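Local coordinates for photoreceptor-histidine kinase BphP (Stigmatella aurantiaca DW4/3-1, PDB 6BAF), which binds a linear tetrapyrrole (bilin) chromophore and probably acts as a light-sensing histidine kinase in the light control of myxobacterial cell development, at residues 124-129 with 290-295; 156-161 with 173-178; 255-260 with 271-276. All coordinates share one frame; numbering follows the deposited sequence. Where two conformers were deposited one is given.

In the fold
Contacts 2 and 3 are two hairpins of one antiparallel sheet in the GAF domain, their centres about 9 Å apart, and strands 158-164 and 266-275 run side by side between them; I160 N lies 2.8 Å from S272 O, a probable hydrogen bond. Contact 3 presents four residues of the bilin pocket, contact 2 only I160. Contact 1 lies among the helices on the face of that sheet turned away from the bilin, its centre about 16 Å from that of contact 3 and about 17 Å from that of contact 2. It touches contact 3 by packing, C290 CB being 3.7 Å from I259 CD1, whereas contacts 1 and 2 stay about 7 Å apart at their nearest atoms.

Contact 1 (124-129 with 290-295); sequences HAVRDG and CEFLGE
V126 and F292 make the closest approach between helix 120-135 and helix 284-300 in these segments, with CG1 of the valine 3.8 Å from CD1 of the ring. Their side chains cross at about a right angle. V126 places CG1 anti to its carbonyl carbon and beside the backbone N (chi1 -56°), which carries that methyl over to the phenylalanine; its CB is also near, 4.0 Å from F292 CD1. L293 reaches across beside this pair, on the side of A125 and G129, where its CD2 lies 4.1 Å from G129 C. G129 has no CB here; one in the standard position would lie about 2.9 Å from L293 CD1, probably too close. The segments belong to a layer of helices packed under the GAF sheet and at the subunit interface; their axes pass 9.7 Å apart at 30°, running in roughly the same direction, and helix 139-154 closes one flank, with L153 against A125 and E149 against L293. The whole contact buries 197 Å², and its side-chain pairing, V126 on F292, is apolar. The polar side is turned elsewhere: H124, R127, D128 and E295 are partly exposed and leave the opposing helix alone. Several of them meet the second subunit instead, where K75 of that subunit pairs with D128, R134 of that subunit forms a salt bridge with E295, and L130 of that subunit packs on F292.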
# COMPACT_ATOMS: atom_id res chain seq x y z
N HIS A 124 0.26 2.69 -5.96
CA HIS A 124 -0.20 4.04 -6.34
C HIS A 124 -1.59 4.36 -5.79
O HIS A 124 -1.84 5.48 -5.30
CB HIS A 124 -0.21 4.19 -7.87
CG HIS A 124 1.16 4.26 -8.49
ND1 HIS A 124 2.12 5.17 -8.08
CD2 HIS A 124 1.73 3.54 -9.49
CE1 HIS A 124 3.23 4.97 -8.76
NE2 HIS A 124 3.02 4.01 -9.65
N ALA A 125 -2.50 3.38 -5.86
CA ALA A 125 -3.87 3.60 -5.37
C ALA A 125 -3.88 4.02 -3.91
O ALA A 125 -4.54 4.99 -3.54
CB ALA A 125 -4.69 2.32 -5.56
N VAL A 126 -3.16 3.29 -3.04
CA VAL A 126 -3.29 3.65 -1.63
C VAL A 126 -2.48 4.90 -1.30
O VAL A 126 -2.84 5.63 -0.37
CB VAL A 126 -2.91 2.48 -0.71
CG1 VAL A 126 -3.77 1.25 -1.04
CG2 VAL A 126 -1.43 2.15 -0.81
N ARG A 127 -1.36 5.17 -2.01
CA ARG A 127 -0.60 6.39 -1.74
C ARG A 127 -1.39 7.62 -2.17
O ARG A 127 -1.54 8.57 -1.38
CB ARG A 127 0.76 6.36 -2.46
CG ARG A 127 1.80 5.66 -1.65
CD ARG A 127 2.89 5.11 -2.49
NE ARG A 127 3.64 6.11 -3.27
CZ ARG A 127 4.56 6.94 -2.78
NH1 ARG A 127 5.22 7.74 -3.59
NH2 ARG A 127 4.82 6.99 -1.48
N ASP A 128 -1.88 7.62 -3.41
CA ASP A 128 -2.65 8.76 -3.90
C ASP A 128 -3.95 8.89 -3.11
O ASP A 128 -4.33 10.00 -2.71
CB ASP A 128 -2.96 8.61 -5.41
CG ASP A 128 -1.68 8.34 -6.32
OD1 ASP A 128 -0.50 8.38 -5.86
OD2 ASP A 128 -1.86 8.09 -7.56
N GLY A 129 -4.62 7.76 -2.84
CA GLY A 129 -5.84 7.81 -2.06
C GLY A 129 -5.63 8.31 -0.65
O GLY A 129 -6.42 9.10 -0.13
N CYS A 290 -9.23 -0.68 -2.41
CA CYS A 290 -10.45 -0.06 -1.92
C CYS A 290 -10.71 -0.44 -0.48
O CYS A 290 -11.07 0.42 0.34
CB CYS A 290 -11.63 -0.45 -2.79
SG CYS A 290 -11.56 0.35 -4.40
N GLU A 291 -10.53 -1.71 -0.14
CA GLU A 291 -10.78 -2.11 1.24
C GLU A 291 -9.78 -1.44 2.17
O GLU A 291 -10.13 -1.06 3.30
CB GLU A 291 -10.78 -3.66 1.37
CG GLU A 291 -9.44 -4.42 1.32
CD GLU A 291 -9.61 -5.97 1.36
OE1 GLU A 291 -10.76 -6.43 1.33
OE2 GLU A 291 -8.60 -6.72 1.44
N PHE A 292 -8.53 -1.26 1.72
CA PHE A 292 -7.54 -0.55 2.53
C PHE A 292 -7.97 0.90 2.77
O PHE A 292 -7.85 1.42 3.89
CB PHE A 292 -6.18 -0.62 1.81
CG PHE A 292 -5.07 -0.05 2.61
CD1 PHE A 292 -4.83 1.32 2.60
CD2 PHE A 292 -4.28 -0.87 3.41
CE1 PHE A 292 -3.80 1.86 3.38
CE2 PHE A 292 -3.24 -0.33 4.18
CZ PHE A 292 -3.02 1.03 4.16
N LEU A 293 -8.49 1.57 1.74
CA LEU A 293 -9.01 2.93 1.94
C LEU A 293 -10.21 2.95 2.89
O LEU A 293 -10.36 3.89 3.68
CB LEU A 293 -9.38 3.54 0.59
CG LEU A 293 -8.09 3.79 -0.21
CD1 LEU A 293 -8.40 4.28 -1.61
CD2 LEU A 293 -7.13 4.73 0.57
N GLY A 294 -11.06 1.91 2.85
CA GLY A 294 -12.12 1.81 3.83
C GLY A 294 -11.60 1.70 5.26
O GLY A 294 -12.13 2.32 6.18
N GLU A 295 -10.55 0.91 5.46
CA GLU A 295 -9.94 0.88 6.79
C GLU A 295 -9.40 2.24 7.19
O GLU A 295 -9.48 2.63 8.37
CB GLU A 295 -8.81 -0.14 6.83
CG GLU A 295 -9.30 -1.57 6.64
CD GLU A 295 -8.34 -2.60 7.23
OE1 GLU A 295 -7.73 -2.35 8.33
OE2 GLU A 295 -8.24 -3.69 6.58

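Contact 2 (156-161 with 173-178); sequences FDRAII and IAEARD
R158 and E175 both hold CG anti to the backbone N (chi1 178° and 175°), and the arginine's extended chi2 then puts CD 3.0 Å from E175 OE2 on a shared face of the strands. These strands, 158-164 and 170-177, form a beta hairpin in the antiparallel sheet of the GAF domain. The charges are near but not bridged: the bend at chi3 sets the course of R158 NE, which ends 4.3 Å from E175 OE2; that oxygen sits at the edge of the guanidinium near its plane, and the two planar groups are turned 39° from each other. Each has partners elsewhere. R158 bonds T274 OG1 and the carbonyl of D182, while the carboxylate accepts the backbone N-H groups of Y184 and L185. With an alanine here, those two amides would probably lose their acceptor and CG2 of I160, which now lies 3.9 Å from E175 CG, would lose a neighbour. I160, on the same face, belongs to the bilin pocket, its side chain about 4 Å from the chromophore. The opposite face, with A159, I161, A174 and A176, packs towards helix 139-154, where C143 touches I161 and A174, and V147 touches A176. A159 and A176 exchange a reciprocal pair of straight bonds, both 2.9 Å from N to O (A159 N to A176 O, A176 N to A159 O). Along the other edge of strand 158-164, D157 and R158 together face T274, a classic beta bulge. At that end D157 O accepts D178 N at 2.9 Å and is also met by R177 CA at 3.3 Å.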
# COMPACT_ATOMS: atom_id res chain seq x y z
N PHE A 156 -16.97 1.83 -11.16
CA PHE A 156 -18.39 1.63 -10.91
C PHE A 156 -19.21 2.87 -11.30
O PHE A 156 -18.79 4.01 -11.10
CB PHE A 156 -18.59 1.31 -9.42
CG PHE A 156 -18.63 -0.18 -9.11
CD1 PHE A 156 -19.73 -0.96 -9.47
CD2 PHE A 156 -17.58 -0.80 -8.41
CE1 PHE A 156 -19.82 -2.35 -9.14
CE2 PHE A 156 -17.64 -2.18 -8.07
CZ PHE A 156 -18.76 -2.96 -8.45
N ASP A 157 -20.42 2.63 -11.82
CA ASP A 157 -21.34 3.72 -12.15
C ASP A 157 -21.68 4.58 -10.96
O ASP A 157 -21.94 5.77 -11.12
CB ASP A 157 -22.64 3.18 -12.74
CG ASP A 157 -22.44 2.63 -14.12
OD1 ASP A 157 -21.61 3.22 -14.83
OD2 ASP A 157 -23.06 1.60 -14.50
N ARG A 158 -21.75 4.00 -9.75
CA ARG A 158 -22.14 4.78 -8.59
C ARG A 158 -21.38 4.28 -7.37
O ARG A 158 -21.22 3.07 -7.20
CB ARG A 158 -23.67 4.69 -8.36
CG ARG A 158 -24.23 5.43 -7.10
CD ARG A 158 -25.84 5.57 -7.15
NE ARG A 158 -26.36 4.31 -7.62
CZ ARG A 158 -27.26 4.13 -8.57
NH1 ARG A 158 -27.56 2.88 -8.89
NH2 ARG A 158 -27.88 5.15 -9.17
N ALA A 159 -20.95 5.19 -6.51
CA ALA A 159 -20.36 4.84 -5.23
C ALA A 159 -20.95 5.79 -4.21
O ALA A 159 -20.95 7.00 -4.43
CB ALA A 159 -18.82 4.96 -5.23
N ILE A 160 -21.46 5.25 -3.09
CA ILE A 160 -22.04 6.08 -2.05
C ILE A 160 -21.40 5.73 -0.73
O ILE A 160 -20.80 4.66 -0.56
CB ILE A 160 -23.58 5.90 -1.97
CG1 ILE A 160 -23.94 4.45 -1.58
CG2 ILE A 160 -24.21 6.25 -3.33
CD1 ILE A 160 -25.42 4.27 -1.03
N ILE A 161 -21.50 6.66 0.22
CA ILE A 161 -21.38 6.35 1.63
C ILE A 161 -22.79 6.16 2.18
O ILE A 161 -23.64 7.05 2.09
CB ILE A 161 -20.66 7.46 2.42
CG1 ILE A 161 -19.23 7.74 1.90
CG2 ILE A 161 -20.60 7.01 3.87
CD1 ILE A 161 -18.35 6.52 1.87
N ILE A 173 -25.35 9.60 2.40
CA ILE A 173 -24.79 10.90 2.77
C ILE A 173 -23.72 11.42 1.80
O ILE A 173 -23.34 12.59 1.91
CB ILE A 173 -24.22 10.86 4.20
CG1 ILE A 173 -22.94 10.00 4.24
CG2 ILE A 173 -25.28 10.40 5.20
CD1 ILE A 173 -22.26 10.02 5.66
N ALA A 174 -23.23 10.62 0.88
CA ALA A 174 -22.32 11.12 -0.15
C ALA A 174 -22.43 10.22 -1.36
O ALA A 174 -22.68 9.01 -1.24
CB ALA A 174 -20.85 11.17 0.32
N GLU A 175 -22.26 10.81 -2.54
CA GLU A 175 -22.41 10.04 -3.76
C GLU A 175 -21.51 10.57 -4.86
O GLU A 175 -21.50 11.78 -5.12
CB GLU A 175 -23.86 10.08 -4.22
CG GLU A 175 -24.15 9.42 -5.55
CD GLU A 175 -25.68 9.40 -5.80
OE1 GLU A 175 -26.32 10.47 -5.65
OE2 GLU A 175 -26.25 8.33 -6.12
N ALA A 176 -20.84 9.67 -5.57
CA ALA A 176 -20.21 9.96 -6.85
C ALA A 176 -20.78 9.03 -7.89
O ALA A 176 -20.92 7.82 -7.64
CB ALA A 176 -18.68 9.81 -6.76
N ARG A 177 -21.06 9.56 -9.07
CA ARG A 177 -21.86 8.84 -10.05
C ARG A 177 -21.52 9.28 -11.46
O ARG A 177 -21.27 10.46 -11.70
CB ARG A 177 -23.36 9.06 -9.81
CG ARG A 177 -23.69 10.44 -9.24
CD ARG A 177 -25.21 10.71 -9.10
NE ARG A 177 -25.78 10.75 -10.41
CZ ARG A 177 -26.32 11.82 -10.99
NH1 ARG A 177 -26.44 12.98 -10.35
NH2 ARG A 177 -26.76 11.68 -12.23
N ASP A 178 -21.51 8.32 -12.37
CA ASP A 178 -21.72 8.61 -13.78
C ASP A 178 -23.09 9.28 -13.95
O ASP A 178 -23.97 9.14 -13.10
CB ASP A 178 -21.66 7.32 -14.58
CG ASP A 178 -21.45 7.56 -16.06
OD1 ASP A 178 -20.30 7.86 -16.44
OD2 ASP A 178 -22.44 7.44 -16.83

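Contact 3 (255-260 with 271-276); sequences ASMSIS and ISCTQV. With BLR (3-[5-[(Z)-(4-ethenyl-3-methyl-5-oxidanylidene-pyrrol-2-ylidene)methyl]-2-[[5-[(Z)-(3-ethenyl-4-methyl-5-oxidanylidene-pyrrol-2-ylidene)methyl]-3-(3-hydroxy-3-oxopropyl)-4-methyl-1H-pyrrol-2-yl]methyl]-4-methyl-1H-pyrrol-3-yl]propanoic acid), chain B.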
# COMPACT_ATOMS: atom_id res chain seq x y z
N ALA A 255 -24.41 -5.22 -10.93
CA ALA A 255 -23.22 -5.64 -10.20
C ALA A 255 -23.06 -4.70 -9.03
O ALA A 255 -23.53 -3.56 -9.05
CB ALA A 255 -21.97 -5.65 -11.10
N SER A 256 -22.38 -5.18 -7.99
CA SER A 256 -22.31 -4.45 -6.73
C SER A 256 -21.01 -4.76 -6.01
O SER A 256 -20.45 -5.84 -6.18
CB SER A 256 -23.46 -4.88 -5.81
OG SER A 256 -23.57 -3.98 -4.75
N MET A 257 -20.56 -3.84 -5.17
CA MET A 257 -19.47 -4.09 -4.24
C MET A 257 -19.68 -3.19 -3.05
O MET A 257 -20.05 -2.03 -3.24
CB MET A 257 -18.09 -3.82 -4.90
CG MET A 257 -16.88 -4.02 -3.96
SD MET A 257 -15.23 -3.61 -4.70
CE MET A 257 -15.29 -1.82 -4.60
N SER A 258 -19.51 -3.70 -1.82
CA SER A 258 -19.56 -2.80 -0.68
C SER A 258 -18.43 -3.14 0.30
O SER A 258 -17.86 -4.24 0.28
CB SER A 258 -20.93 -2.81 0.04
OG SER A 258 -21.35 -4.13 0.37
N ILE A 259 -18.11 -2.15 1.12
CA ILE A 259 -17.03 -2.20 2.08
C ILE A 259 -17.57 -1.67 3.39
O ILE A 259 -18.21 -0.61 3.41
CB ILE A 259 -15.82 -1.38 1.58
CG1 ILE A 259 -15.26 -2.05 0.33
CG2 ILE A 259 -14.70 -1.33 2.63
CD1 ILE A 259 -14.56 -1.08 -0.60
N SER A 260 -17.32 -2.38 4.48
CA SER A 260 -17.82 -1.98 5.79
C SER A 260 -17.00 -0.81 6.34
O SER A 260 -15.78 -0.81 6.25
CB SER A 260 -17.74 -3.14 6.78
OG SER A 260 -18.32 -4.33 6.23
N ILE A 271 -19.30 1.73 2.30
CA ILE A 271 -19.05 2.23 0.96
C ILE A 271 -19.74 1.26 0.04
O ILE A 271 -19.38 0.08 -0.00
CB ILE A 271 -17.54 2.31 0.63
CG1 ILE A 271 -16.76 3.09 1.69
CG2 ILE A 271 -17.34 2.96 -0.75
CD1 ILE A 271 -15.21 2.85 1.61
N SER A 272 -20.73 1.72 -0.71
CA SER A 272 -21.54 0.85 -1.55
C SER A 272 -21.39 1.29 -2.99
O SER A 272 -21.65 2.45 -3.30
CB SER A 272 -23.04 0.89 -1.13
OG SER A 272 -23.83 0.11 -2.06
N CYS A 273 -21.00 0.37 -3.88
CA CYS A 273 -20.84 0.65 -5.30
C CYS A 273 -21.80 -0.19 -6.09
O CYS A 273 -22.03 -1.36 -5.75
CB CYS A 273 -19.42 0.33 -5.83
SG CYS A 273 -18.15 1.04 -4.77
N THR A 274 -22.33 0.39 -7.17
CA THR A 274 -23.30 -0.30 -7.99
C THR A 274 -23.05 0.04 -9.45
O THR A 274 -22.60 1.14 -9.79
CB THR A 274 -24.76 0.06 -7.59
OG1 THR A 274 -24.87 1.48 -7.44
CG2 THR A 274 -25.13 -0.57 -6.22
N GLN A 275 -23.31 -0.94 -10.29
CA GLN A 275 -23.18 -0.81 -11.73
C GLN A 275 -24.58 -0.92 -12.32
O GLN A 275 -25.28 -1.90 -12.04
CB GLN A 275 -22.31 -1.93 -12.29
CG GLN A 275 -21.90 -1.72 -13.73
CD GLN A 275 -20.80 -0.67 -13.89
OE1 GLN A 275 -20.48 0.09 -12.96
NE2 GLN A 275 -20.19 -0.66 -15.05
N VAL A 276 -25.01 0.08 -13.08
CA VAL A 276 -26.28 -0.04 -13.78
C VAL A 276 -26.06 -0.69 -15.14
O VAL A 276 -26.93 -1.41 -15.63
CB VAL A 276 -26.98 1.33 -13.89
CG1 VAL A 276 -27.00 2.02 -12.53
CG2 VAL A 276 -26.27 2.20 -14.84
CHA BLR B . -27.45 -7.00 1.55
NA BLR B . -28.50 -4.78 0.92
C1A BLR B . -27.43 -5.57 1.09
C2A BLR B . -26.25 -4.87 0.78
C3A BLR B . -26.61 -3.62 0.43
C4A BLR B . -28.01 -3.58 0.51
CMA BLR B . -25.62 -2.48 0.04
CAA BLR B . -24.84 -5.46 0.85
CBA BLR B . -24.46 -6.29 -0.40
CGA BLR B . -24.10 -5.39 -1.59
O1A BLR B . -23.13 -4.59 -1.44
O2A BLR B . -24.74 -5.42 -2.71
CHB BLR B . -28.97 -2.44 0.26
NB BLR B . -27.95 -1.39 -1.79
C1B BLR B . -28.78 -1.42 -0.53
C2B BLR B . -29.37 -0.06 -0.39
C3B BLR B . -28.96 0.78 -1.44
C4B BLR B . -28.06 0.03 -2.36
CMB BLR B . -30.30 0.40 0.74
OB BLR B . -27.54 0.40 -3.35
CAB BLR B . -29.39 2.25 -1.53
CBB BLR B . -28.89 3.06 -2.43
NC BLR B . -32.96 -6.63 1.29
C1C BLR B . -34.32 -5.99 1.16
C2C BLR B . -35.27 -6.92 1.84
C3C BLR B . -34.60 -8.04 2.39
C4C BLR B . -33.15 -7.92 2.07
CMC BLR B . -36.76 -6.63 1.94
OC BLR B . -34.59 -4.98 0.61
CAC BLR B . -35.26 -9.20 3.17
CBC BLR B . -36.05 -8.98 4.23
CHD BLR B . -32.23 -8.78 2.41
ND BLR B . -30.01 -7.34 1.82
C1D BLR B . -30.74 -8.56 2.24
C2D BLR B . -29.83 -9.66 2.50
C3D BLR B . -28.48 -9.14 2.28
C4D BLR B . -28.54 -7.69 1.87
CMD BLR B . -30.23 -11.07 2.95
CAD BLR B . -27.20 -9.93 2.42
CBD BLR B . -26.77 -10.40 1.03
CGD BLR B . -25.59 -11.29 1.37
O1D BLR B . -24.56 -10.77 1.92
O2D BLR B . -25.69 -12.54 1.17
O HOH W 1 -23.12 -2.16 -2.96
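This is an antiparallel beta hairpin contact, strand 255-263 against strand 266-275, within the GAF sheet and directly against the bilin. Five backbone hydrogen bonds support the pairing, the shortest from C273 N to M257 O at 2.7 Å, and the strand axes lie 175° apart. On the face turned from the chromophore, A255, M257, I259, I271 and C273 make the apolar layer; M257 CE rests 4.0 Å from C273 SG, with T154 and V150 of helix 139-154 against them. The other face carries S256, S258, S272 and T274, all of the pocket. S256 holds OG anti to its backbone N (chi1 -166°) and donates to BLR O2A at 2.8 Å, whereas S258 tucks OG between N and the carbonyl carbon (chi1 52°) and donates to BLR O1A at 2.6 Å. One propionate thus has each oxygen gripped by a different serine, and S258 OG is itself bonded to R208. A water bridges the two strands and the propionate, hydrogen-bonded to S256 OG, S272 OG and BLR O1A. Beyond the propionate these strands meet the bilin by van der Waals contact: S272 OG lies 3.8 Å from the methyl BLR CMA, and T274 CG2 comes 3.9 Å from BLR OB.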